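Local coordinates for protein putative TetR-family transcriptional regulator (Syntrophomonas wolfei subsp. wolfei, PDB 3LWJ) that probably binds DNA and regulates transcription as a member of the TetR family, at residues 22-27 / 31-36; 77-82 / 86-91; 126-131 / 159-164. All coordinates share one frame; numbering follows the deposited sequence. Where two conformers were deposited one is given.

Contact 1: residues 22-27 / 31-36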
loop_
_atom_site.group_PDB
_atom_site.type_symbol
_atom_site.label_atom_id
_atom_site.label_comp_id
_atom_site.label_asym_id
_atom_site.label_seq_id
_atom_site.Cartn_x
_atom_site.Cartn_y
_atom_site.Cartn_z
ATOM N N LEU A 22 20.210 -6.405 7.827
ATOM C CA LEU A 22 19.390 -5.205 7.847
ATOM C C LEU A 22 20.264 -4.000 7.499
ATOM O O LEU A 22 19.934 -3.239 6.586
ATOM C CB LEU A 22 18.715 -5.052 9.220
ATOM C CG LEU A 22 17.326 -4.461 9.384
ATOM C CD1 LEU A 22 16.395 -4.784 8.219
ATOM C CD2 LEU A 22 16.745 -4.977 10.734
ATOM N N ASP A 23 21.396 -3.835 8.179
ATOM C CA ASP A 23 22.258 -2.658 7.928
ATOM C C ASP A 23 22.717 -2.564 6.478
ATOM O O ASP A 23 22.724 -1.479 5.895
ATOM C CB ASP A 23 23.504 -2.642 8.841
ATOM C CG ASP A 23 23.154 -2.512 10.338
ATOM O OD1 ASP A 23 21.997 -2.211 10.682
ATOM O OD2 ASP A 23 24.045 -2.748 11.172
ATOM N N LEU A 24 23.141 -3.697 5.910
ATOM C CA LEU A 24 23.597 -3.749 4.514
ATOM C C LEU A 24 22.440 -3.475 3.513
ATOM O O LEU A 24 22.632 -2.817 2.468
ATOM C CB LEU A 24 24.272 -5.101 4.203
ATOM C CG LEU A 24 25.722 -5.342 4.648
ATOM C CD1 LEU A 24 26.036 -6.829 4.546
ATOM C CD2 LEU A 24 26.718 -4.546 3.804
ATOM N N PHE A 25 21.244 -3.974 3.830
ATOM C CA PHE A 25 20.074 -3.729 2.993
ATOM C C PHE A 25 19.796 -2.209 2.921
ATOM O O PHE A 25 19.616 -1.661 1.832
ATOM C CB PHE A 25 18.819 -4.467 3.531
ATOM C CG PHE A 25 18.878 -5.983 3.442
ATOM C CD1 PHE A 25 19.788 -6.636 2.650
ATOM C CD2 PHE A 25 17.934 -6.740 4.118
ATOM C CE1 PHE A 25 19.802 -7.997 2.581
ATOM C CE2 PHE A 25 17.943 -8.110 4.050
ATOM C CZ PHE A 25 18.879 -8.742 3.303
ATOM N N ILE A 26 19.791 -1.553 4.080
ATOM C CA ILE A 26 19.645 -0.086 4.178
ATOM C C ILE A 26 20.756 0.674 3.435
ATOM O O ILE A 26 20.488 1.628 2.728
ATOM C CB ILE A 26 19.671 0.383 5.659
ATOM C CG1 ILE A 26 18.408 -0.072 6.385
ATOM C CG2 ILE A 26 19.837 1.911 5.737
ATOM C CD1 ILE A 26 17.148 0.524 5.839
ATOM N N GLU A 27 21.998 0.223 3.578
ATOM C CA GLU A 27 23.162 0.952 3.050
ATOM C C GLU A 27 23.394 0.781 1.540
ATOM O O GLU A 27 23.734 1.749 0.846
ATOM C CB GLU A 27 24.395 0.506 3.810
ATOM C CG GLU A 27 25.670 1.156 3.354
ATOM C CD GLU A 27 26.887 0.527 3.990
ATOM O OE1 GLU A 27 26.865 0.336 5.223
ATOM O OE2 GLU A 27 27.855 0.229 3.256
ATOM N N TYR A 31 18.743 -5.672 -3.185
ATOM C CA TYR A 31 19.180 -6.442 -4.357
ATOM C C TYR A 31 20.676 -6.371 -4.617
ATOM O O TYR A 31 21.291 -7.385 -5.048
ATOM C CB TYR A 31 18.388 -6.014 -5.590
ATOM C CG TYR A 31 16.968 -6.499 -5.474
ATOM C CD1 TYR A 31 16.682 -7.868 -5.574
ATOM C CD2 TYR A 31 15.935 -5.629 -5.199
ATOM C CE1 TYR A 31 15.404 -8.341 -5.463
ATOM C CE2 TYR A 31 14.636 -6.088 -5.055
ATOM C CZ TYR A 31 14.372 -7.450 -5.194
ATOM O OH TYR A 31 13.086 -7.920 -5.069
ATOM N N ASN A 32 21.257 -5.205 -4.329
ATOM C CA ASN A 32 22.719 -5.006 -4.404
ATOM C C ASN A 32 23.508 -5.701 -3.295
ATOM O O ASN A 32 24.710 -5.807 -3.409
ATOM C CB ASN A 32 23.077 -3.509 -4.344
ATOM C CG ASN A 32 22.471 -2.694 -5.492
ATOM O OD1 ASN A 32 22.500 -3.105 -6.642
ATOM N ND2 ASN A 32 21.939 -1.515 -5.170
ATOM N N THR A 33 22.862 -6.103 -2.200
ATOM C CA THR A 33 23.554 -6.855 -1.126
ATOM C C THR A 33 23.672 -8.355 -1.470
ATOM O O THR A 33 22.668 -8.991 -1.794
ATOM C CB THR A 33 22.815 -6.751 0.208
ATOM O OG1 THR A 33 22.629 -5.376 0.537
ATOM C CG2 THR A 33 23.587 -7.492 1.353
ATOM N N SER A 34 24.880 -8.919 -1.374
ATOM C CA SER A 34 25.063 -10.377 -1.530
ATOM C C SER A 34 25.242 -11.148 -0.197
ATOM O O SER A 34 25.594 -10.559 0.844
ATOM C CB SER A 34 26.283 -10.652 -2.397
ATOM O OG SER A 34 27.465 -10.228 -1.737
ATOM N N ILE A 35 25.033 -12.473 -0.259
ATOM C CA ILE A 35 25.272 -13.345 0.892
ATOM C C ILE A 35 26.730 -13.187 1.318
ATOM O O ILE A 35 27.020 -13.227 2.505
ATOM C CB ILE A 35 24.987 -14.848 0.583
ATOM C CG1 ILE A 35 23.521 -15.063 0.219
ATOM C CG2 ILE A 35 25.307 -15.724 1.791
ATOM C CD1 ILE A 35 23.330 -16.096 -0.866
ATOM N N ARG A 36 27.622 -12.995 0.335
ATOM C CA ARG A 36 29.050 -12.704 0.564
ATOM C C ARG A 36 29.279 -11.502 1.490
ATOM O O ARG A 36 30.045 -11.601 2.447
ATOM C CB ARG A 36 29.770 -12.467 -0.770
#

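Contact 2: residues 77-82 / 86-91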
loop_
_atom_site.group_PDB
_atom_site.type_symbol
_atom_site.label_atom_id
_atom_site.label_comp_id
_atom_site.label_asym_id
_atom_site.label_seq_id
_atom_site.Cartn_x
_atom_site.Cartn_y
_atom_site.Cartn_z
ATOM N N GLU A 77 -0.666 -9.614 24.525
ATOM C CA GLU A 77 -0.389 -9.202 25.902
ATOM C C GLU A 77 -1.346 -8.116 26.401
ATOM O O GLU A 77 -1.796 -8.164 27.526
ATOM C CB GLU A 77 1.056 -8.722 26.029
ATOM C CG GLU A 77 2.062 -9.864 26.042
ATOM C CD GLU A 77 3.446 -9.471 25.543
ATOM O OE1 GLU A 77 3.749 -8.258 25.475
ATOM O OE2 GLU A 77 4.228 -10.390 25.208
ATOM N N TYR A 78 -1.639 -7.128 25.568
ATOM C CA TYR A 78 -2.543 -6.041 25.945
ATOM C C TYR A 78 -3.969 -6.569 26.236
ATOM O O TYR A 78 -4.673 -6.083 27.134
ATOM C CB TYR A 78 -2.579 -4.981 24.825
ATOM C CG TYR A 78 -3.546 -3.835 25.035
ATOM C CD1 TYR A 78 -3.569 -3.114 26.208
ATOM C CD2 TYR A 78 -4.432 -3.466 24.033
ATOM C CE1 TYR A 78 -4.447 -2.037 26.372
ATOM C CE2 TYR A 78 -5.322 -2.413 24.204
ATOM C CZ TYR A 78 -5.329 -1.713 25.363
ATOM O OH TYR A 78 -6.209 -0.666 25.482
ATOM N N TYR A 79 -4.377 -7.558 25.449
ATOM C CA TYR A 79 -5.665 -8.239 25.601
ATOM C C TYR A 79 -5.865 -8.893 26.969
ATOM O O TYR A 79 -7.000 -9.122 27.376
ATOM C CB TYR A 79 -5.798 -9.348 24.528
ATOM C CG TYR A 79 -6.187 -8.898 23.134
ATOM C CD1 TYR A 79 -6.118 -7.558 22.740
ATOM C CD2 TYR A 79 -6.642 -9.836 22.200
ATOM C CE1 TYR A 79 -6.488 -7.174 21.427
ATOM C CE2 TYR A 79 -7.029 -9.453 20.904
ATOM C CZ TYR A 79 -6.955 -8.116 20.534
ATOM O OH TYR A 79 -7.331 -7.726 19.252
ATOM N N LEU A 80 -4.778 -9.211 27.661
ATOM C CA LEU A 80 -4.861 -9.809 29.007
ATOM C C LEU A 80 -5.346 -8.798 30.050
ATOM O O LEU A 80 -5.807 -9.176 31.137
ATOM C CB LEU A 80 -3.490 -10.365 29.410
ATOM C CG LEU A 80 -2.945 -11.461 28.476
ATOM C CD1 LEU A 80 -1.504 -11.835 28.843
ATOM C CD2 LEU A 80 -3.872 -12.711 28.484
ATOM N N VAL A 81 -5.217 -7.513 29.730
ATOM C CA VAL A 81 -5.588 -6.494 30.695
ATOM C C VAL A 81 -6.758 -5.644 30.211
ATOM O O VAL A 81 -7.668 -5.414 30.965
ATOM C CB VAL A 81 -4.374 -5.637 31.152
ATOM C CG1 VAL A 81 -3.724 -4.970 29.988
ATOM C CG2 VAL A 81 -4.805 -4.619 32.194
ATOM N N GLU A 82 -6.786 -5.215 28.961
ATOM C CA GLU A 82 -7.948 -4.451 28.506
ATOM C C GLU A 82 -8.949 -5.357 27.820
ATOM O O GLU A 82 -8.621 -5.994 26.821
ATOM C CB GLU A 82 -7.544 -3.321 27.555
ATOM C CG GLU A 82 -8.758 -2.527 27.016
ATOM C CD GLU A 82 -9.536 -1.764 28.056
ATOM O OE1 GLU A 82 -8.960 -0.877 28.729
ATOM O OE2 GLU A 82 -10.745 -2.061 28.209
ATOM N N TYR A 86 -13.821 -2.225 21.842
ATOM C CA TYR A 86 -13.622 -0.950 21.157
ATOM C C TYR A 86 -12.325 -0.276 21.575
ATOM O O TYR A 86 -11.600 0.270 20.737
ATOM C CB TYR A 86 -14.782 0.044 21.398
ATOM C CG TYR A 86 -14.489 1.400 20.774
ATOM C CD1 TYR A 86 -14.567 1.580 19.394
ATOM C CD2 TYR A 86 -14.046 2.465 21.541
ATOM C CE1 TYR A 86 -14.264 2.795 18.806
ATOM C CE2 TYR A 86 -13.737 3.690 20.956
ATOM C CZ TYR A 86 -13.859 3.841 19.589
ATOM O OH TYR A 86 -13.553 5.042 19.006
ATOM N N GLU A 87 -12.048 -0.274 22.878
ATOM C CA GLU A 87 -10.776 0.248 23.354
ATOM C C GLU A 87 -9.645 -0.504 22.700
ATOM O O GLU A 87 -8.667 0.111 22.237
ATOM C CB GLU A 87 -10.657 0.139 24.870
ATOM C CG GLU A 87 -9.508 0.942 25.431
ATOM C CD GLU A 87 -9.801 2.433 25.538
ATOM O OE1 GLU A 87 -10.963 2.835 25.705
ATOM O OE2 GLU A 87 -8.848 3.213 25.474
ATOM N N ARG A 88 -9.773 -1.827 22.641
ATOM C CA ARG A 88 -8.788 -2.662 21.948
ATOM C C ARG A 88 -8.624 -2.292 20.454
ATOM O O ARG A 88 -7.504 -2.243 19.923
ATOM C CB ARG A 88 -9.198 -4.131 22.024
ATOM C CG ARG A 88 -9.153 -4.798 23.399
ATOM C CD ARG A 88 -9.540 -6.249 23.256
ATOM N NE ARG A 88 -9.396 -7.008 24.501
ATOM C CZ ARG A 88 -9.424 -8.332 24.570
ATOM N NH1 ARG A 88 -9.589 -9.071 23.478
ATOM N NH2 ARG A 88 -9.292 -8.923 25.742
ATOM N N PHE A 89 -9.752 -2.046 19.787
ATOM C CA PHE A 89 -9.782 -1.771 18.352
ATOM C C PHE A 89 -8.904 -0.585 18.012
ATOM O O PHE A 89 -8.090 -0.647 17.092
ATOM C CB PHE A 89 -11.229 -1.509 17.907
ATOM C CG PHE A 89 -11.410 -1.411 16.429
ATOM C CD1 PHE A 89 -11.208 -2.516 15.623
ATOM C CD2 PHE A 89 -11.778 -0.205 15.839
ATOM C CE1 PHE A 89 -11.355 -2.432 14.267
ATOM C CE2 PHE A 89 -11.946 -0.124 14.466
ATOM C CZ PHE A 89 -11.730 -1.241 13.681
ATOM N N ILE A 90 -9.054 0.480 18.776
ATOM C CA ILE A 90 -8.247 1.666 18.578
ATOM C C ILE A 90 -6.827 1.471 19.032
ATOM O O ILE A 90 -5.890 1.702 18.253
ATOM C CB ILE A 90 -8.792 2.877 19.315
ATOM C CG1 ILE A 90 -10.239 3.127 18.899
ATOM C CG2 ILE A 90 -7.943 4.050 19.006
ATOM C CD1 ILE A 90 -10.470 3.159 17.372
ATOM N N GLU A 91 -6.647 1.109 20.302
ATOM C CA GLU A 91 -5.307 1.131 20.875
ATOM C C GLU A 91 -4.388 0.124 20.244
ATOM O O GLU A 91 -3.172 0.357 20.227
ATOM C CB GLU A 91 -5.300 0.862 22.384
ATOM C CG GLU A 91 -5.414 2.052 23.241
ATOM C CD GLU A 91 -4.492 3.194 22.874
ATOM O OE1 GLU A 91 -3.242 3.050 22.873
ATOM O OE2 GLU A 91 -5.063 4.265 22.617
#

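Contact 3: residues 126-131 / 159-164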
loop_
_atom_site.group_PDB
_atom_site.type_symbol
_atom_site.label_atom_id
_atom_site.label_comp_id
_atom_site.label_asym_id
_atom_site.label_seq_id
_atom_site.Cartn_x
_atom_site.Cartn_y
_atom_site.Cartn_z
ATOM N N GLN A 126 3.797 -13.925 3.088
ATOM C CA GLN A 126 3.712 -14.734 4.293
ATOM C C GLN A 126 3.564 -13.870 5.546
ATOM O O GLN A 126 2.772 -14.169 6.426
ATOM C CB GLN A 126 4.917 -15.690 4.375
ATOM C CG GLN A 126 4.921 -16.638 3.201
ATOM C CD GLN A 126 6.054 -17.647 3.212
ATOM O OE1 GLN A 126 6.533 -18.054 4.279
ATOM N NE2 GLN A 126 6.482 -18.071 2.009
ATOM N N PHE A 127 4.334 -12.795 5.606
ATOM C CA PHE A 127 4.245 -11.807 6.677
ATOM C C PHE A 127 2.823 -11.174 6.724
ATOM O O PHE A 127 2.109 -11.259 7.725
ATOM C CB PHE A 127 5.348 -10.770 6.450
ATOM C CG PHE A 127 5.243 -9.574 7.322
ATOM C CD1 PHE A 127 5.520 -9.672 8.671
ATOM C CD2 PHE A 127 4.877 -8.350 6.798
ATOM C CE1 PHE A 127 5.420 -8.586 9.497
ATOM C CE2 PHE A 127 4.771 -7.240 7.630
ATOM C CZ PHE A 127 5.054 -7.359 8.981
ATOM N N GLU A 128 2.393 -10.618 5.608
ATOM C CA GLU A 128 1.070 -9.989 5.515
ATOM C C GLU A 128 -0.106 -10.943 5.765
ATOM O O GLU A 128 -1.034 -10.573 6.483
ATOM C CB GLU A 128 0.960 -9.229 4.179
ATOM C CG GLU A 128 1.859 -7.960 4.259
ATOM C CD GLU A 128 1.863 -7.065 3.051
ATOM O OE1 GLU A 128 1.561 -7.522 1.941
ATOM O OE2 GLU A 128 2.219 -5.885 3.227
ATOM N N ASP A 129 -0.052 -12.167 5.230
ATOM C CA ASP A 129 -1.115 -13.184 5.445
ATOM C C ASP A 129 -1.237 -13.503 6.923
ATOM O O ASP A 129 -2.357 -13.714 7.449
ATOM C CB ASP A 129 -0.831 -14.492 4.659
ATOM C CG ASP A 129 -1.187 -14.399 3.174
ATOM O OD1 ASP A 129 -1.756 -13.362 2.709
ATOM O OD2 ASP A 129 -0.896 -15.383 2.452
ATOM N N ARG A 130 -0.099 -13.533 7.607
ATOM C CA ARG A 130 -0.085 -13.830 9.045
ATOM C C ARG A 130 -0.782 -12.739 9.854
ATOM O O ARG A 130 -1.614 -13.038 10.723
ATOM C CB ARG A 130 1.349 -13.974 9.544
ATOM C CG ARG A 130 1.465 -14.379 11.015
ATOM C CD ARG A 130 2.859 -14.846 11.317
ATOM N NE ARG A 130 3.095 -15.051 12.747
ATOM C CZ ARG A 130 4.304 -15.186 13.275
ATOM N NH1 ARG A 130 5.395 -15.134 12.501
ATOM N NH2 ARG A 130 4.431 -15.363 14.577
ATOM N N LEU A 131 -0.437 -11.486 9.559
ATOM C CA LEU A 131 -1.106 -10.345 10.162
ATOM C C LEU A 131 -2.606 -10.327 9.794
ATOM O O LEU A 131 -3.459 -10.153 10.662
ATOM C CB LEU A 131 -0.428 -9.046 9.732
ATOM C CG LEU A 131 0.986 -8.789 10.238
ATOM C CD1 LEU A 131 1.391 -7.453 9.712
ATOM C CD2 LEU A 131 1.144 -8.892 11.801
ATOM N N SER A 159 -8.209 -3.652 4.928
ATOM C CA SER A 159 -8.196 -2.197 5.079
ATOM C C SER A 159 -7.312 -1.712 6.196
ATOM O O SER A 159 -6.652 -0.661 6.050
ATOM C CB SER A 159 -9.622 -1.636 5.226
ATOM O OG SER A 159 -10.194 -1.846 6.504
ATOM N N ILE A 160 -7.264 -2.472 7.300
ATOM C CA ILE A 160 -6.368 -2.166 8.439
ATOM C C ILE A 160 -4.919 -2.275 7.996
ATOM O O ILE A 160 -4.148 -1.324 8.120
ATOM C CB ILE A 160 -6.610 -3.088 9.636
ATOM C CG1 ILE A 160 -8.052 -2.931 10.153
ATOM C CG2 ILE A 160 -5.596 -2.773 10.730
ATOM C CD1 ILE A 160 -8.471 -4.058 11.174
ATOM N N LEU A 161 -4.580 -3.401 7.379
ATOM C CA LEU A 161 -3.241 -3.595 6.881
ATOM C C LEU A 161 -2.867 -2.529 5.873
ATOM O O LEU A 161 -1.788 -1.956 5.963
ATOM C CB LEU A 161 -3.030 -4.988 6.273
ATOM C CG LEU A 161 -1.561 -5.318 5.909
ATOM C CD1 LEU A 161 -0.614 -4.993 7.040
ATOM C CD2 LEU A 161 -1.405 -6.776 5.502
ATOM N N ALA A 162 -3.771 -2.241 4.939
ATOM C CA ALA A 162 -3.478 -1.278 3.863
ATOM C C ALA A 162 -3.157 0.115 4.386
ATOM O O ALA A 162 -2.183 0.762 3.942
ATOM C CB ALA A 162 -4.632 -1.241 2.820
ATOM N N ILE A 163 -3.972 0.638 5.290
ATOM C CA ILE A 163 -3.727 1.989 5.805
ATOM C C ILE A 163 -2.444 2.021 6.632
ATOM O O ILE A 163 -1.692 3.028 6.667
ATOM C CB ILE A 163 -4.950 2.579 6.569
ATOM C CG1 ILE A 163 -4.825 4.094 6.785
ATOM C CG2 ILE A 163 -5.169 1.921 7.907
ATOM C CD1 ILE A 163 -4.331 4.874 5.625
ATOM N N GLU A 164 -2.198 0.941 7.348
ATOM C CA GLU A 164 -0.967 0.850 8.131
ATOM C C GLU A 164 0.231 0.842 7.175
ATOM O O GLU A 164 1.184 1.557 7.375
ATOM C CB GLU A 164 -0.979 -0.395 9.013
ATOM C CG GLU A 164 -1.934 -0.275 10.190
ATOM C CD GLU A 164 -1.986 -1.501 11.056
ATOM O OE1 GLU A 164 -1.603 -2.581 10.582
ATOM O OE2 GLU A 164 -2.454 -1.380 12.202
#

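Contact 1: residues 22-27 / 31-36
Leu-24 is the first residue of the 22-27 helical turn to meet the other segment, and it does so chiefly through CB, 3.8 Å from Thr-33 CG2, with the terminal methyl CD1 a little farther from that methyl; the two side chains cross at about a right angle. Beyond that point the leucine reaches Ile-38 and Leu-41, so a branched apolar chain suits a place between the threonine methyl and the apolar side chains of helix 35-42. Phe-25 follows with the rim of its ring. Its CD1 stands 3.8 Å from Thr-33 OG1, while Thr-33 CB lies in the ring plane at the edge; Ile-109 of helix 104-113 also packs on this side chain. The two residues thus bring helix 10-28 against the turn that leads into helix 35-42, the first helix of the predicted helix-turn-helix of this TetR-type DNA-binding domain. Thr-33 suits the junction because its two branches do different work. With CG2 anti to the backbone N (OG1 at chi1 -55°), the methyl is placed against Leu-24 and Phe-25, and the hydroxyl hydrogen-bonds to the carbonyl of Gly-29. Next in sequence, Ser-34 takes the N-cap of helix 35-42, and its backbone N is held by Asp-37 OD2.

Contact 2: residues 77-82 / 86-91
Arg-88 reaches from helix 85-102 back over the ring of Tyr-79 to the backbone carbonyl of Glu-82, closing the helical hairpin formed where helix 56-79 ends and the chain turns round into the next helix of this all-helical TetR-type regulator. This is the tight half of the contact. From CG the arginine chain runs extended to NE, which carries the guanidinium across the gap to the phenol ring. The two flat groups stack with their planes only 13° apart, and Arg-88 CZ sits 4.0 Å from the centroid of the Tyr-79 ring, a cation-pi arrangement; Arg-88 NH1 lies over Tyr-79 CG and CD2, toward the rim. Lower on the same chain, Arg-88 CD makes a CH-pi contact with the ring. Arginine suits the place because its face can lie on an aromatic ring while its edge binds a carbonyl: the Glu-82 oxygen lies close to the guanidinium plane.

The other half is looser and nearer the surface. Tyr-78, with CG anti to its backbone N (chi1 176°), brings its hydroxyl end up against the methylenes of two acidic residues: OH is 3.6 Å from Glu-91 CB and 3.7 Å from Glu-87 CG. The Glu-82 chain bends at chi2 and crosses Glu-87 at about a right angle, again through carbon, Glu-82 CD to Glu-87 CG at 3.8 Å. Glutamate suits these places because its methylenes can pack while its carboxylate reaches a partner, Arg-94 for Glu-91 and the backbone N of Asp-84 for Glu-82. In the tight half, Arg-88 NE donates to Glu-82 O at 2.6 Å with an N-H...O angle of 161°, and Arg-88 NH2 adds a weak bond to that same oxygen at 3.2 Å.

Contact 3: residues 126-131 / 159-164
Leu-161 points from helix 153-173 toward helix 118-144 and touches it with both methyls. Its CB carries CG anti to the backbone N (chi1 -172°), which takes the branch point across the gap, where the two methyls diverge to different neighbours. CD1 meets Leu-131 CD1 at 4.1 Å, a contact between methyl ends of chains that cross at about a right angle. CD2 lies 3.7 Å from Glu-128 CB and equally near CG, with CD a little farther off. A forked leucine suits this position because one residue can fill against two neighbours a helical turn apart. Glu-128 contributes its methylenes, since its extended chain carries the carboxylate onward to Tyr-110 and Lys-165, where OE2 accepts a hydrogen bond from the phenol and makes a salt bridge. This is helix-helix packing within the all-helical body that in TetR-type regulators follows the DNA-binding part and forms the dimer; Phe-166 of the second subunit lies on Glu-128, placing the helix pair at the subunit interface. The contact itself is therefore purely van der Waals, while the buried carboxylate beside it has two polar partners; the lysine and the tyrosine would probably favour its ionised form.

How the contacts relate
Along the chain the three contacts come in series, and no two touch. Contact 1 lies in the predicted DNA-binding part, joining helices 10-28 and 35-42, while contact 2 ties helix 56-79 to helix 85-102 on the opposite side of the chain's centre, their centres about 37 Å apart. Contact 3, between helices 118-144 and 153-173, is nearest that centre: about 25 Å from contact 1 and 19 Å from contact 2, centre to centre. Helix 56-79 links the regions, for Phe-25 meets its start, Phe-127 touches it farther along at Leu-64, and contact 2 holds its end. Residues of contacts 2 and 3 also pack on the second subunit, consistent with the usual TetR division into DNA-binding and dimerising parts.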